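Local coordinates for protein uncharacterized esterase YxiM (Bacillus subtilis, PDB 2O14) that probably hydrolyses ester bonds as a member of the GDSL lipolytic family, and carries a galactose-binding-like beta domain beside its catalytic domain, at residues V82-G87 with I125-G130; I165-D170 with V202-S207; C174-L179 with W187-P192. All coordinates share one frame; numbering follows the deposited sequence.

Contact 1. Residues V82-G87 with I125-G130; sequences VDLPNG and IPVTDG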
loop_
_atom_site.group_PDB
_atom_site.type_symbol
_atom_site.label_atom_id
_atom_site.label_comp_id
_atom_site.label_asym_id
_atom_site.label_seq_id
_atom_site.Cartn_x
_atom_site.Cartn_y
_atom_site.Cartn_z
ATOM N N VAL A 82 -19.317 7.807 -9.978
ATOM C CA VAL A 82 -20.338 8.203 -9.030
ATOM C C VAL A 82 -20.174 9.692 -8.742
ATOM O O VAL A 82 -19.126 10.139 -8.274
ATOM C CB VAL A 82 -20.260 7.386 -7.707
ATOM C CG1 VAL A 82 -18.850 7.421 -7.143
ATOM C CG2 VAL A 82 -21.254 7.948 -6.694
ATOM N N ASP A 83 -21.206 10.465 -9.064
ATOM C CA ASP A 83 -21.172 11.899 -8.824
ATOM C C ASP A 83 -21.291 12.132 -7.324
ATOM O O ASP A 83 -22.135 11.525 -6.662
ATOM C CB ASP A 83 -22.321 12.588 -9.565
ATOM C CG ASP A 83 -22.238 12.397 -11.063
ATOM O OD1 ASP A 83 -21.127 12.527 -11.610
ATOM O OD2 ASP A 83 -23.279 12.128 -11.697
ATOM N N LEU A 84 -20.441 13.007 -6.796
ATOM C CA LEU A 84 -20.431 13.312 -5.366
ATOM C C LEU A 84 -20.077 14.768 -5.093
ATOM O O LEU A 84 -19.233 15.348 -5.777
ATOM C CB LEU A 84 -19.384 12.451 -4.650
ATOM C CG LEU A 84 -19.412 10.927 -4.776
ATOM C CD1 LEU A 84 -18.124 10.347 -4.194
ATOM C CD2 LEU A 84 -20.628 10.374 -4.055
ATOM N N PRO A 85 -20.723 15.382 -4.089
ATOM C CA PRO A 85 -20.386 16.777 -3.791
ATOM C C PRO A 85 -18.904 16.765 -3.429
ATOM O O PRO A 85 -18.425 15.791 -2.846
ATOM C CB PRO A 85 -21.264 17.094 -2.584
ATOM C CG PRO A 85 -22.479 16.224 -2.814
ATOM C CD PRO A 85 -21.864 14.919 -3.277
ATOM N N ASN A 86 -18.176 17.821 -3.770
ATOM C CA ASN A 86 -16.753 17.869 -3.457
ATOM C C ASN A 86 -16.496 17.737 -1.955
ATOM O O ASN A 86 -17.326 18.124 -1.133
ATOM C CB ASN A 86 -16.144 19.169 -3.986
ATOM C CG ASN A 86 -15.982 19.163 -5.494
ATOM O OD1 ASN A 86 -15.889 20.217 -6.126
ATOM N ND2 ASN A 86 -15.934 17.970 -6.080
ATOM N N GLY A 87 -15.335 17.183 -1.614
ATOM C CA GLY A 87 -14.962 16.997 -0.220
ATOM C C GLY A 87 -14.034 15.803 -0.076
ATOM O O GLY A 87 -13.551 15.272 -1.076
ATOM N N ILE A 125 -10.007 9.658 0.068
ATOM C CA ILE A 125 -9.675 10.305 -1.191
ATOM C C ILE A 125 -10.440 11.607 -1.378
ATOM O O ILE A 125 -11.640 11.681 -1.109
ATOM C CB ILE A 125 -10.007 9.364 -2.379
ATOM C CG1 ILE A 125 -9.560 9.985 -3.704
ATOM C CG2 ILE A 125 -11.510 9.104 -2.425
ATOM C CD1 ILE A 125 -9.796 9.078 -4.892
ATOM N N PRO A 126 -9.746 12.667 -1.816
ATOM C CA PRO A 126 -10.477 13.920 -2.012
ATOM C C PRO A 126 -11.165 13.927 -3.374
ATOM O O PRO A 126 -10.609 13.444 -4.364
ATOM C CB PRO A 126 -9.382 14.982 -1.903
ATOM C CG PRO A 126 -8.168 14.272 -2.437
ATOM C CD PRO A 126 -8.287 12.898 -1.813
ATOM N N VAL A 127 -12.387 14.447 -3.416
ATOM C CA VAL A 127 -13.139 14.551 -4.658
ATOM C C VAL A 127 -13.186 16.049 -4.958
ATOM O O VAL A 127 -13.733 16.828 -4.174
ATOM C CB VAL A 127 -14.560 13.993 -4.496
ATOM C CG1 VAL A 127 -15.344 14.186 -5.784
ATOM C CG2 VAL A 127 -14.493 12.515 -4.134
ATOM N N THR A 128 -12.605 16.449 -6.084
ATOM C CA THR A 128 -12.543 17.857 -6.447
ATOM C C THR A 128 -13.261 18.244 -7.736
ATOM O O THR A 128 -13.562 19.417 -7.941
ATOM C CB THR A 128 -11.079 18.310 -6.561
ATOM O OG1 THR A 128 -10.382 17.433 -7.456
ATOM C CG2 THR A 128 -10.402 18.275 -5.199
ATOM N N ASP A 129 -13.515 17.278 -8.615
ATOM C CA ASP A 129 -14.207 17.583 -9.866
ATOM C C ASP A 129 -15.663 17.116 -9.817
ATOM O O ASP A 129 -16.337 17.035 -10.845
ATOM C CB ASP A 129 -13.483 16.955 -11.069
ATOM C CG ASP A 129 -13.345 15.449 -10.956
ATOM O OD1 ASP A 129 -14.238 14.812 -10.357
ATOM O OD2 ASP A 129 -12.352 14.898 -11.481
ATOM N N GLY A 130 -16.134 16.810 -8.609
ATOM C CA GLY A 130 -17.508 16.382 -8.413
ATOM C C GLY A 130 -17.868 14.971 -8.843
ATOM O O GLY A 130 -19.051 14.648 -8.947
#

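Contact 2. Residues I165-D170 with V202-S207; sequences IYVGGD and VRNMAS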
loop_
_atom_site.group_PDB
_atom_site.type_symbol
_atom_site.label_atom_id
_atom_site.label_comp_id
_atom_site.label_asym_id
_atom_site.label_seq_id
_atom_site.Cartn_x
_atom_site.Cartn_y
_atom_site.Cartn_z
ATOM N N ILE A 165 0.995 9.118 6.354
ATOM C CA ILE A 165 2.315 8.516 6.233
ATOM C C ILE A 165 2.206 7.620 4.998
ATOM O O ILE A 165 1.480 6.624 5.023
ATOM C CB ILE A 165 2.658 7.595 7.420
ATOM C CG1 ILE A 165 2.627 8.373 8.736
ATOM C CG2 ILE A 165 4.042 6.975 7.203
ATOM C CD1 ILE A 165 3.688 9.427 8.831
ATOM N N TYR A 166 2.900 7.975 3.920
ATOM C CA TYR A 166 2.865 7.159 2.707
ATOM C C TYR A 166 4.055 6.212 2.770
ATOM O O TYR A 166 5.204 6.654 2.861
ATOM C CB TYR A 166 2.958 8.047 1.465
ATOM C CG TYR A 166 1.751 8.933 1.275
ATOM C CD1 TYR A 166 0.619 8.468 0.606
ATOM C CD2 TYR A 166 1.721 10.222 1.803
ATOM C CE1 TYR A 166 -0.513 9.268 0.465
ATOM C CE2 TYR A 166 0.594 11.026 1.671
ATOM C CZ TYR A 166 -0.518 10.545 1.003
ATOM O OH TYR A 166 -1.632 11.339 0.884
ATOM N N VAL A 167 3.785 4.912 2.724
ATOM C CA VAL A 167 4.855 3.926 2.811
ATOM C C VAL A 167 5.232 3.266 1.489
ATOM O O VAL A 167 4.371 2.786 0.746
ATOM C CB VAL A 167 4.495 2.804 3.813
ATOM C CG1 VAL A 167 5.706 1.913 4.059
ATOM C CG2 VAL A 167 4.004 3.404 5.120
ATOM N N GLY A 168 6.532 3.247 1.207
ATOM C CA GLY A 168 7.033 2.606 0.007
ATOM C C GLY A 168 7.903 1.440 0.447
ATOM O O GLY A 168 8.582 1.530 1.473
ATOM N N GLY A 169 7.887 0.339 -0.297
ATOM C CA GLY A 169 8.709 -0.794 0.095
ATOM C C GLY A 169 8.474 -2.048 -0.721
ATOM O O GLY A 169 7.841 -2.001 -1.779
ATOM N N ASP A 170 8.989 -3.170 -0.220
ATOM C CA ASP A 170 8.855 -4.461 -0.889
ATOM C C ASP A 170 8.044 -5.465 -0.062
ATOM O O ASP A 170 7.160 -5.083 0.708
ATOM C CB ASP A 170 10.239 -5.049 -1.185
ATOM C CG ASP A 170 11.128 -5.109 0.051
ATOM O OD1 ASP A 170 10.599 -5.381 1.149
ATOM O OD2 ASP A 170 12.354 -4.898 -0.078
ATOM N N VAL A 202 -2.270 6.007 7.475
ATOM C CA VAL A 202 -1.162 5.226 6.958
ATOM C C VAL A 202 -1.572 4.585 5.640
ATOM O O VAL A 202 -2.524 3.813 5.593
ATOM C CB VAL A 202 -0.739 4.109 7.944
ATOM C CG1 VAL A 202 0.406 3.309 7.354
ATOM C CG2 VAL A 202 -0.327 4.712 9.277
ATOM N N ARG A 203 -0.870 4.922 4.565
ATOM C CA ARG A 203 -1.165 4.331 3.266
ATOM C C ARG A 203 0.068 3.542 2.831
ATOM O O ARG A 203 1.046 4.108 2.347
ATOM C CB ARG A 203 -1.510 5.415 2.238
ATOM C CG ARG A 203 -2.796 6.184 2.545
ATOM C CD ARG A 203 -3.046 7.272 1.503
ATOM N NE ARG A 203 -3.367 6.712 0.192
ATOM C CZ ARG A 203 -4.598 6.461 -0.238
ATOM N NH1 ARG A 203 -5.641 6.727 0.535
ATOM N NH2 ARG A 203 -4.785 5.927 -1.438
ATOM N N ASN A 204 0.008 2.228 3.023
ATOM C CA ASN A 204 1.107 1.332 2.684
ATOM C C ASN A 204 1.061 0.958 1.208
ATOM O O ASN A 204 0.352 0.028 0.814
ATOM C CB ASN A 204 1.020 0.069 3.543
ATOM C CG ASN A 204 2.256 -0.791 3.437
ATOM O OD1 ASN A 204 3.142 -0.516 2.636
ATOM N ND2 ASN A 204 2.324 -1.838 4.248
HETATM N N MSE A 205 1.843 1.673 0.403
HETATM C CA MSE A 205 1.887 1.455 -1.045
HETATM C C MSE A 205 2.975 0.493 -1.506
HETATM O O MSE A 205 3.188 0.323 -2.704
HETATM C CB MSE A 205 2.065 2.796 -1.769
HETATM C CG MSE A 205 1.059 3.866 -1.368
HETATM SE SE MSE A 205 -0.805 3.266 -1.470
HETATM C CE MSE A 205 -1.081 3.446 -3.391
ATOM N N ALA A 206 3.661 -0.137 -0.560
ATOM C CA ALA A 206 4.728 -1.077 -0.884
ATOM C C ALA A 206 4.149 -2.274 -1.629
ATOM O O ALA A 206 2.951 -2.549 -1.535
ATOM C CB ALA A 206 5.416 -1.540 0.397
ATOM N N SER A 207 4.995 -2.977 -2.377
ATOM C CA SER A 207 4.550 -4.150 -3.127
ATOM C C SER A 207 5.625 -5.234 -3.131
ATOM O O SER A 207 6.820 -4.936 -3.119
ATOM C CB SER A 207 4.202 -3.761 -4.566
ATOM O OG SER A 207 5.335 -3.272 -5.254
#

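Contact 3. Residues C174-L179 with W187-P192; sequences CNYYPL and WGQMLP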
loop_
_atom_site.group_PDB
_atom_site.type_symbol
_atom_site.label_atom_id
_atom_site.label_comp_id
_atom_site.label_asym_id
_atom_site.label_seq_id
_atom_site.Cartn_x
_atom_site.Cartn_y
_atom_site.Cartn_z
ATOM N N CYS A 174 5.196 -4.352 2.578
ATOM C CA CYS A 174 3.821 -4.335 2.073
ATOM C C CYS A 174 2.739 -4.977 2.928
ATOM O O CYS A 174 3.011 -5.612 3.951
ATOM C CB CYS A 174 3.773 -4.969 0.679
ATOM S SG CYS A 174 4.002 -6.757 0.677
ATOM N N ASN A 175 1.497 -4.793 2.485
ATOM C CA ASN A 175 0.337 -5.346 3.166
ATOM C C ASN A 175 0.007 -6.745 2.660
ATOM O O ASN A 175 0.132 -7.035 1.469
ATOM C CB ASN A 175 -0.902 -4.474 2.936
ATOM C CG ASN A 175 -0.832 -3.147 3.651
ATOM O OD1 ASN A 175 -0.283 -3.050 4.749
ATOM N ND2 ASN A 175 -1.421 -2.113 3.046
ATOM N N TYR A 176 -0.410 -7.606 3.578
ATOM C CA TYR A 176 -0.833 -8.956 3.232
ATOM C C TYR A 176 -2.279 -9.044 3.728
ATOM O O TYR A 176 -2.641 -8.387 4.707
ATOM C CB TYR A 176 0.050 -10.005 3.913
ATOM C CG TYR A 176 1.446 -10.064 3.338
ATOM C CD1 TYR A 176 2.413 -9.124 3.700
ATOM C CD2 TYR A 176 1.783 -11.025 2.392
ATOM C CE1 TYR A 176 3.690 -9.139 3.126
ATOM C CE2 TYR A 176 3.054 -11.049 1.809
ATOM C CZ TYR A 176 4.001 -10.105 2.179
ATOM O OH TYR A 176 5.249 -10.116 1.594
ATOM N N TYR A 177 -3.113 -9.824 3.054
ATOM C CA TYR A 177 -4.511 -9.928 3.460
ATOM C C TYR A 177 -4.916 -11.316 3.948
ATOM O O TYR A 177 -4.361 -12.326 3.514
ATOM C CB TYR A 177 -5.417 -9.491 2.303
ATOM C CG TYR A 177 -5.266 -8.026 1.954
ATOM C CD1 TYR A 177 -4.110 -7.547 1.330
ATOM C CD2 TYR A 177 -6.257 -7.109 2.288
ATOM C CE1 TYR A 177 -3.954 -6.185 1.050
ATOM C CE2 TYR A 177 -6.110 -5.751 2.020
ATOM C CZ TYR A 177 -4.964 -5.294 1.405
ATOM O OH TYR A 177 -4.834 -3.949 1.160
ATOM N N PRO A 178 -5.891 -11.380 4.874
ATOM C CA PRO A 178 -6.611 -10.246 5.471
ATOM C C PRO A 178 -5.688 -9.369 6.316
ATOM O O PRO A 178 -4.807 -9.877 7.003
ATOM C CB PRO A 178 -7.683 -10.926 6.322
ATOM C CG PRO A 178 -7.938 -12.205 5.585
ATOM C CD PRO A 178 -6.536 -12.652 5.243
ATOM N N LEU A 179 -5.900 -8.058 6.272
ATOM C CA LEU A 179 -5.078 -7.105 7.019
ATOM C C LEU A 179 -4.849 -7.403 8.499
ATOM O O LEU A 179 -3.766 -7.141 9.027
ATOM C CB LEU A 179 -5.670 -5.700 6.908
ATOM C CG LEU A 179 -5.563 -5.010 5.550
ATOM C CD1 LEU A 179 -6.268 -3.660 5.620
ATOM C CD2 LEU A 179 -4.097 -4.837 5.171
ATOM N N TRP A 187 6.155 -4.705 7.784
ATOM C CA TRP A 187 6.039 -3.832 8.946
ATOM C C TRP A 187 5.230 -2.569 8.688
ATOM O O TRP A 187 4.762 -1.931 9.625
ATOM C CB TRP A 187 7.415 -3.494 9.550
ATOM C CG TRP A 187 8.334 -2.611 8.751
ATOM C CD1 TRP A 187 9.362 -3.010 7.944
ATOM C CD2 TRP A 187 8.380 -1.178 8.778
ATOM N NE1 TRP A 187 10.051 -1.915 7.476
ATOM C CE2 TRP A 187 9.468 -0.779 7.972
ATOM C CE3 TRP A 187 7.607 -0.193 9.410
ATOM C CZ2 TRP A 187 9.806 0.566 7.782
ATOM C CZ3 TRP A 187 7.942 1.146 9.221
ATOM C CH2 TRP A 187 9.033 1.510 8.412
ATOM N N GLY A 188 5.048 -2.216 7.419
ATOM C CA GLY A 188 4.250 -1.046 7.107
ATOM C C GLY A 188 2.796 -1.355 7.423
ATOM O O GLY A 188 1.986 -0.464 7.679
ATOM N N GLN A 189 2.463 -2.640 7.407
ATOM C CA GLN A 189 1.109 -3.082 7.701
ATOM C C GLN A 189 0.842 -2.999 9.206
ATOM O O GLN A 189 -0.305 -2.884 9.634
ATOM C CB GLN A 189 0.923 -4.520 7.214
ATOM C CG GLN A 189 -0.388 -5.177 7.625
ATOM C CD GLN A 189 -0.486 -6.616 7.141
ATOM O OE1 GLN A 189 -1.393 -7.355 7.529
ATOM N NE2 GLN A 189 0.451 -7.018 6.287
HETATM N N MSE A 190 1.910 -3.056 10.001
HETATM C CA MSE A 190 1.790 -2.993 11.457
HETATM C C MSE A 190 2.025 -1.593 12.014
HETATM O O MSE A 190 1.807 -1.340 13.197
HETATM C CB MSE A 190 2.771 -3.966 12.115
HETATM C CG MSE A 190 2.088 -5.098 12.854
HETATM SE SE MSE A 190 1.003 -6.198 11.690
HETATM C CE MSE A 190 2.289 -7.605 11.375
ATOM N N LEU A 191 2.474 -0.690 11.155
ATOM C CA LEU A 191 2.736 0.684 11.548
ATOM C C LEU A 191 1.552 1.320 12.276
ATOM O O LEU A 191 1.716 1.926 13.339
ATOM C CB LEU A 191 3.068 1.519 10.315
ATOM C CG LEU A 191 4.328 2.378 10.355
ATOM C CD1 LEU A 191 4.335 3.266 9.116
ATOM C CD2 LEU A 191 4.371 3.225 11.622
ATOM N N PRO A 192 0.339 1.197 11.714
ATOM C CA PRO A 192 -0.817 1.800 12.382
ATOM C C PRO A 192 -1.001 1.420 13.853
ATOM O O PRO A 192 -1.627 2.160 14.615
ATOM C CB PRO A 192 -1.996 1.390 11.489
ATOM C CG PRO A 192 -1.501 0.177 10.761
ATOM C CD PRO A 192 -0.066 0.502 10.479
#

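Contact 1. Residues V82-G87 with I125-G130
Val127 and Gly87 face each other as an antiparallel hydrogen-bonded pair, with Val127 N giving a nearly linear bond (177° at the hydrogen) to Gly87 O at 2.7 Å. In return Gly87 N reaches Val127 O at 3.0 Å. The Val127 side chain rises from this pair. Its CB is 3.8 Å from Gly87 O. The branch CG1, anti to the backbone N (chi1 177°), runs towards the 82-87 chain and ends 4.1 Å from Leu84 O, while CG2, anti to the carbonyl carbon, meets the methyl Leu84 CD1 at 4.2 Å. Tyr89 of strand 87-95 touches both Val127 and Leu84. In this galactose-binding-like domain the two segments each lead from one beta sheet to another: strand 80-83 passes its chain on to strand 87-95, and strand 120-127 passes its own back to strand 131-138. Beyond the ladder, the turn after Val127 brings Gly130 against Leu84. Leu84 N bonds to Gly130 O at 3.0 Å, and Gly130 CA makes a CA-H...O contact of 3.3 Å with Leu84 O. Gly130 turns the chain with a positive phi (75°), a conformation that comes easily to a residue without a side chain.

Contact 2. Residues I165-D170 with V202-S207
The side chains of Tyr166 and Arg203 lie side by side and point the same way, with ring and guanidinium planes 49° apart. The aliphatic part of the arginine touches: its CD approaches CE1 of Tyr166 obliquely to 3.4 Å, and the bend at chi3 (68°) turns NE off the line of the chain, leaving CD nearest the ring. Ile224 and Tyr227 also pack on Tyr166, and Arg203 NH2 has a weak hydrogen bond to Gln110. The pair sits on neighbouring parallel strands of a beta-alpha-beta unit in the SGNH-hydrolase fold. Strand 202-204 belongs to the outermost strand on this side of the sheet. Arg203 is bonded to strand 165-169 through both its N, to Ile165 O, and its O, from Val167 N, each at 2.9 Å. Across from Tyr166 and Arg203, the other face carries Val167 and Val202, whose CG2 and CG1 meet at 4.2 Å, and Asn204. OD1 of Asn204 accepts from Ala206 N in an Asx turn, which bends the chain as the regular strand pairing ends, while its ND2 bonds to Val173 O; Met205 N still bonds to Val167 O, and Ser207 N to Gly169 O at 3.1 Å. Segment 165-170 runs on into the probable nucleophile, Ser171. The Ala206 methyl fits tightly against the glycine backbone, CB lying 3.2 Å from Gly169 N.

Contact 3. Residues C174-L179 with W187-P192
Gln189 and Asn175 meet most closely where CB of the glutamine lies 3.1 Å from OD1 of the asparagine; the same oxygen is 3.6 Å from Gln189 CG. The two side chains pass at a slant, their amide planes nearly perpendicular (86°). Beyond CB the glutamine is fully stretched: CG stands anti to the backbone N (chi1 172°) and the next bond continues straight, carrying the amide across to the backbone of the loop 174-179. Its CD comes to 3.7 Å from Tyr176 N and equally far from Tyr176 O, and the amide also extends to the carbonyl of Leu179. The amide meets the Tyr176 ring at the edge, the two planes only 23° apart. This loop follows the first strand of the SGNH-hydrolase sheet and the probable nucleophile, Ser171, while Gln189 stands on the short, weakly bonded helix 187-190; its side chain thus joins helix and loop. With an alanine here the backbone of Tyr176 and Leu179 would probably lose a polar neighbour, and a gap would open between loop and helix. Further out, Asn175 OD1 is held by Asn204 ND2, and Leu179 O takes a bond from Arg345. Tyr176 OH bonds to the backbone oxygen of Ser171, the tyrosine side chain being about 4 Å from that of Ser171 and about 5 Å from that of His342, probably also catalytic. Within the loop, a cis peptide precedes Pro178, and Leu179 CD2 sits over one face of the Tyr177 ring, 3.8 Å above its plane.

How the contacts relate
Contact 1 comes first along the chain and belongs to the galactose-binding-like beta domain, its centre about 24 Å from that of contact 2 and about 28 Å from that of contact 3. Contacts 2 and 3 share the GDSL hydrolase region, with centres about 9 Å apart. Strand 164-169, helix 187-190 and strand 201-204 follow one another, so both segments of contact 3 fall between the two of contact 2. The pair meets directly, through the Asn204-Asn175 side-chain bond. Both lie close to the probable nucleophile and histidine, Ser171 and His342, whereas contact 1 lies away from them.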